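Long-range contact in NAD(P)H dehydrogenase (quinone) (Mycobacterium tuberculosis, PDB 1XDI), which reduces quinones such as menadione to quinols with NADH or NADPH, using one bound FAD per subunit of a homotetramer: residues T123-A135 / S139-A151. Residues are numbered along the deposited sequence; the frame is centred on the assembly and turned at random.
Sequences TPGLARHRIKATA and STSEHEADVVLVA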
loop_
_atom_site.group_PDB
_atom_site.type_symbol
_atom_site.label_atom_id
_atom_site.label_comp_id
_atom_site.label_asym_id
_atom_site.label_seq_id
_atom_site.Cartn_x
_atom_site.Cartn_y
_atom_site.Cartn_z
ATOM N N THR A 123 -12.795 35.441 -31.464
ATOM C CA THR A 123 -12.448 36.351 -30.358
ATOM C C THR A 123 -11.489 35.544 -29.468
ATOM O O THR A 123 -11.133 34.435 -29.829
ATOM C CB THR A 123 -13.667 36.644 -29.525
ATOM O OG1 THR A 123 -13.619 35.828 -28.330
ATOM C CG2 THR A 123 -14.938 36.283 -30.327
ATOM N N PRO A 124 -11.029 36.090 -28.317
ATOM C CA PRO A 124 -10.129 35.186 -27.584
ATOM C C PRO A 124 -10.738 34.417 -26.422
ATOM O O PRO A 124 -10.093 33.493 -25.901
ATOM C CB PRO A 124 -8.998 36.099 -27.099
ATOM C CG PRO A 124 -8.989 37.175 -28.049
ATOM C CD PRO A 124 -10.502 37.455 -28.213
ATOM N N GLY A 125 -11.970 34.736 -26.024
ATOM C CA GLY A 125 -12.517 34.037 -24.861
ATOM C C GLY A 125 -13.589 32.985 -25.014
ATOM O O GLY A 125 -14.593 33.038 -24.306
ATOM N N LEU A 126 -13.400 32.009 -25.888
ATOM C CA LEU A 126 -14.438 31.013 -26.029
ATOM C C LEU A 126 -14.144 29.666 -25.441
ATOM O O LEU A 126 -13.006 29.289 -25.258
ATOM C CB LEU A 126 -14.771 30.824 -27.478
ATOM C CG LEU A 126 -15.101 32.177 -28.054
ATOM C CD1 LEU A 126 -14.286 32.389 -29.344
ATOM C CD2 LEU A 126 -16.615 32.264 -28.241
ATOM N N ALA A 127 -15.210 28.939 -25.145
ATOM C CA ALA A 127 -15.106 27.601 -24.597
ATOM C C ALA A 127 -14.648 26.701 -25.746
ATOM O O ALA A 127 -13.547 26.180 -25.719
ATOM C CB ALA A 127 -16.465 27.147 -24.069
ATOM N N ARG A 128 -15.489 26.550 -26.768
ATOM C CA ARG A 128 -15.170 25.717 -27.909
ATOM C C ARG A 128 -14.249 26.454 -28.870
ATOM O O ARG A 128 -14.481 27.608 -29.206
ATOM C CB ARG A 128 -16.476 25.285 -28.602
ATOM C CG ARG A 128 -16.314 24.896 -30.077
ATOM C CD ARG A 128 -17.587 24.358 -30.734
ATOM N NE ARG A 128 -17.765 22.935 -30.484
ATOM C CZ ARG A 128 -18.475 22.125 -31.268
ATOM N NH1 ARG A 128 -19.067 22.621 -32.356
ATOM N NH2 ARG A 128 -18.598 20.827 -30.970
ATOM N N HIS A 129 -13.204 25.774 -29.330
ATOM C CA HIS A 129 -12.224 26.369 -30.224
ATOM C C HIS A 129 -12.372 25.981 -31.663
ATOM O O HIS A 129 -13.202 25.144 -32.021
ATOM C CB HIS A 129 -10.857 25.994 -29.749
ATOM C CG HIS A 129 -10.631 26.359 -28.324
ATOM N ND1 HIS A 129 -10.653 27.665 -27.888
ATOM C CD2 HIS A 129 -10.369 25.601 -27.233
ATOM C CE1 HIS A 129 -10.404 27.698 -26.596
ATOM N NE2 HIS A 129 -10.226 26.462 -26.175
ATOM N N ARG A 130 -11.557 26.604 -32.499
ATOM C CA ARG A 130 -11.590 26.346 -33.911
ATOM C C ARG A 130 -10.168 26.228 -34.461
ATOM O O ARG A 130 -9.317 27.106 -34.270
ATOM C CB ARG A 130 -12.356 27.472 -34.597
ATOM C CG ARG A 130 -13.288 26.975 -35.669
ATOM C CD ARG A 130 -13.986 28.066 -36.463
ATOM N NE ARG A 130 -14.166 27.490 -37.792
ATOM C CZ ARG A 130 -15.325 27.036 -38.269
ATOM N NH1 ARG A 130 -16.436 27.132 -37.525
ATOM N NH2 ARG A 130 -15.357 26.397 -39.450
ATOM N N ILE A 131 -9.915 25.126 -35.157
ATOM C CA ILE A 131 -8.600 24.852 -35.723
ATOM C C ILE A 131 -8.629 24.698 -37.226
ATOM O O ILE A 131 -9.628 24.246 -37.770
ATOM C CB ILE A 131 -8.037 23.620 -35.095
ATOM C CG1 ILE A 131 -7.740 23.954 -33.627
ATOM C CG2 ILE A 131 -6.848 23.123 -35.895
ATOM C CD1 ILE A 131 -7.629 22.744 -32.738
ATOM N N LYS A 132 -7.542 25.093 -37.896
ATOM C CA LYS A 132 -7.451 25.006 -39.357
ATOM C C LYS A 132 -6.310 24.106 -39.733
ATOM O O LYS A 132 -5.216 24.269 -39.201
ATOM C CB LYS A 132 -7.209 26.400 -39.958
ATOM C CG LYS A 132 -6.682 26.380 -41.393
ATOM C CD LYS A 132 -6.825 27.725 -42.084
ATOM C CE LYS A 132 -5.742 28.729 -41.681
ATOM N NZ LYS A 132 -5.982 30.069 -42.309
ATOM N N ALA A 133 -6.531 23.164 -40.643
ATOM C CA ALA A 133 -5.430 22.269 -41.040
ATOM C C ALA A 133 -5.023 22.654 -42.429
ATOM O O ALA A 133 -5.869 22.804 -43.284
ATOM C CB ALA A 133 -5.881 20.804 -41.017
ATOM N N THR A 134 -3.741 22.851 -42.666
ATOM C CA THR A 134 -3.341 23.196 -44.023
ATOM C C THR A 134 -2.533 22.064 -44.548
ATOM O O THR A 134 -1.531 21.675 -43.958
ATOM C CB THR A 134 -2.454 24.416 -44.128
ATOM O OG1 THR A 134 -3.130 25.585 -43.646
ATOM C CG2 THR A 134 -2.124 24.614 -45.556
ATOM N N ALA A 135 -2.977 21.536 -45.675
ATOM C CA ALA A 135 -2.312 20.404 -46.314
ATOM C C ALA A 135 -1.053 20.845 -47.055
ATOM O O ALA A 135 -0.816 22.033 -47.207
ATOM C CB ALA A 135 -3.267 19.761 -47.275
ATOM N N SER A 139 -4.382 22.979 -49.743
ATOM C CA SER A 139 -5.781 22.808 -49.331
ATOM C C SER A 139 -6.033 23.144 -47.860
ATOM O O SER A 139 -5.083 23.280 -47.073
ATOM C CB SER A 139 -6.196 21.374 -49.602
ATOM O OG SER A 139 -5.047 20.597 -49.865
ATOM N N THR A 140 -7.294 23.309 -47.470
ATOM C CA THR A 140 -7.530 23.608 -46.059
ATOM C C THR A 140 -8.882 23.184 -45.552
ATOM O O THR A 140 -9.874 23.349 -46.227
ATOM C CB THR A 140 -7.359 25.138 -45.681
ATOM O OG1 THR A 140 -8.399 25.907 -46.294
ATOM C CG2 THR A 140 -5.987 25.681 -46.097
ATOM N N SER A 141 -8.910 22.629 -44.354
ATOM C CA SER A 141 -10.149 22.256 -43.738
ATOM C C SER A 141 -10.224 22.976 -42.366
ATOM O O SER A 141 -9.181 23.327 -41.797
ATOM C CB SER A 141 -10.202 20.737 -43.604
ATOM O OG SER A 141 -9.084 20.221 -42.905
ATOM N N GLU A 142 -11.422 23.254 -41.848
ATOM C CA GLU A 142 -11.544 23.916 -40.540
ATOM C C GLU A 142 -12.184 22.906 -39.589
ATOM O O GLU A 142 -12.963 22.077 -40.023
ATOM C CB GLU A 142 -12.370 25.222 -40.658
ATOM C CG GLU A 142 -11.477 26.433 -40.935
ATOM C CD GLU A 142 -12.177 27.731 -41.408
ATOM O OE1 GLU A 142 -13.201 28.175 -40.822
ATOM O OE2 GLU A 142 -11.642 28.332 -42.377
ATOM N N HIS A 143 -11.834 22.938 -38.303
ATOM C CA HIS A 143 -12.357 21.969 -37.318
ATOM C C HIS A 143 -12.734 22.549 -35.929
ATOM O O HIS A 143 -11.983 23.334 -35.349
ATOM C CB HIS A 143 -11.307 20.850 -37.131
ATOM C CG HIS A 143 -10.941 20.131 -38.394
ATOM N ND1 HIS A 143 -11.260 18.805 -38.612
ATOM C CD2 HIS A 143 -10.259 20.541 -39.493
ATOM C CE1 HIS A 143 -10.785 18.431 -39.787
ATOM N NE2 HIS A 143 -10.176 19.465 -40.343
ATOM N N GLU A 144 -13.903 22.181 -35.384
ATOM C CA GLU A 144 -14.340 22.668 -34.072
ATOM C C GLU A 144 -13.671 21.816 -33.010
ATOM O O GLU A 144 -13.502 20.623 -33.225
ATOM C CB GLU A 144 -15.836 22.587 -33.928
ATOM C CG GLU A 144 -16.644 23.567 -34.833
ATOM C CD GLU A 144 -16.297 25.060 -34.551
ATOM O OE1 GLU A 144 -16.464 25.520 -33.385
ATOM O OE2 GLU A 144 -15.855 25.736 -35.512
ATOM N N ALA A 145 -13.336 22.435 -31.873
ATOM C CA ALA A 145 -12.667 21.694 -30.812
ATOM C C ALA A 145 -13.061 22.029 -29.384
ATOM O O ALA A 145 -12.862 23.122 -28.881
ATOM C CB ALA A 145 -11.126 21.860 -30.967
ATOM N N ASP A 146 -13.654 21.027 -28.773
ATOM C CA ASP A 146 -14.017 21.200 -27.417
ATOM C C ASP A 146 -12.720 21.182 -26.591
ATOM O O ASP A 146 -12.516 22.058 -25.790
ATOM C CB ASP A 146 -15.077 20.133 -27.049
ATOM C CG ASP A 146 -16.404 20.342 -27.781
ATOM O OD1 ASP A 146 -16.975 21.459 -27.676
ATOM O OD2 ASP A 146 -16.817 19.359 -28.441
ATOM N N VAL A 147 -11.836 20.233 -26.872
ATOM C CA VAL A 147 -10.567 20.069 -26.185
ATOM C C VAL A 147 -9.460 20.229 -27.221
ATOM O O VAL A 147 -9.556 19.669 -28.345
ATOM C CB VAL A 147 -10.510 18.672 -25.598
ATOM C CG1 VAL A 147 -9.263 18.484 -24.812
ATOM C CG2 VAL A 147 -11.749 18.409 -24.750
ATOM N N VAL A 148 -8.400 20.978 -26.959
ATOM C CA VAL A 148 -7.344 21.092 -27.947
ATOM C C VAL A 148 -6.055 20.665 -27.287
ATOM O O VAL A 148 -5.802 21.043 -26.159
ATOM C CB VAL A 148 -7.190 22.552 -28.524
ATOM C CG1 VAL A 148 -6.009 22.622 -29.448
ATOM C CG2 VAL A 148 -8.427 22.962 -29.304
ATOM N N LEU A 149 -5.234 19.868 -27.957
ATOM C CA LEU A 149 -3.991 19.400 -27.350
ATOM C C LEU A 149 -2.809 19.804 -28.194
ATOM O O LEU A 149 -2.593 19.154 -29.201
ATOM C CB LEU A 149 -3.988 17.875 -27.245
ATOM C CG LEU A 149 -2.576 17.324 -27.009
ATOM C CD1 LEU A 149 -2.056 17.855 -25.670
ATOM C CD2 LEU A 149 -2.567 15.787 -27.080
ATOM N N VAL A 150 -2.036 20.826 -27.806
ATOM C CA VAL A 150 -0.880 21.277 -28.607
ATOM C C VAL A 150 0.340 20.348 -28.385
ATOM O O VAL A 150 0.947 20.337 -27.311
ATOM C CB VAL A 150 -0.563 22.758 -28.261
ATOM C CG1 VAL A 150 0.839 23.131 -28.658
ATOM C CG2 VAL A 150 -1.528 23.636 -28.966
ATOM N N ALA A 151 0.679 19.552 -29.398
ATOM C CA ALA A 151 1.771 18.582 -29.252
ATOM C C ALA A 151 2.694 18.679 -30.457
ATOM O O ALA A 151 2.904 17.702 -31.199
ATOM C CB ALA A 151 1.178 17.184 -29.152
HETATM O O HOH W 1 -15.624 28.208 -31.735
#
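His129, Ile131 and Ala133 each exchange a pair of backbone hydrogen bonds with Ala145, His143 and Ser141 respectively, the ladder of an antiparallel hairpin; a further bond from Ala135 N to Ser139 O, 3.1 Å, continues it toward the turn. Between these rungs, Arg130, Lys132, Glu142 and Glu144 make CA-H...O contacts with carbonyl oxygens across the strands.

Charges gather on the side of Arg130, Glu142 and Glu144. Glu144 forms a salt bridge with Arg130, its OE2 seemingly over a guanidinium face but doubtfully placed, while NH2 meets Glu142 OE1 at 3.1 Å through a weak, bent hydrogen bond, the two flat groups nearly perpendicular. At the hairpin's open end, away from the turn, Arg128 reaches Asp146: with CG anti to the backbone N (chi1 157°) and a bend at chi3, NE points in the guanidinium plane to OD1, 3.3 Å away, and meets the carboxylate from above its plane. CB of Glu144 lies over a face of this guanidinium, and a water links Glu144 OE1 to Arg128 O. Asp146 OD2 takes a weak bond from Arg128 NH2 and a hydrogen bond from Arg4 N.

The opposite side is mixed. Ile131 CD1 meets Val148 CG2 tip to tip at 3.5 Å and touches Ala145 CB at 4.0 Å; His129 CD2 packs obliquely on the same valine methyl, ND1 hydrogen-bonded to Asp121 and NE2 to the Thr310 carbonyl. Ser141 OG and His143 NE2 share a hydrogen bond.

The hairpin supplies the last two strands of the three-stranded meander (116-119, 129-134, 140-145) connecting parallel strands 111-114 and 147-150, the chain entering the latter through Asp146, as in FAD domains of flavoprotein disulfide reductases.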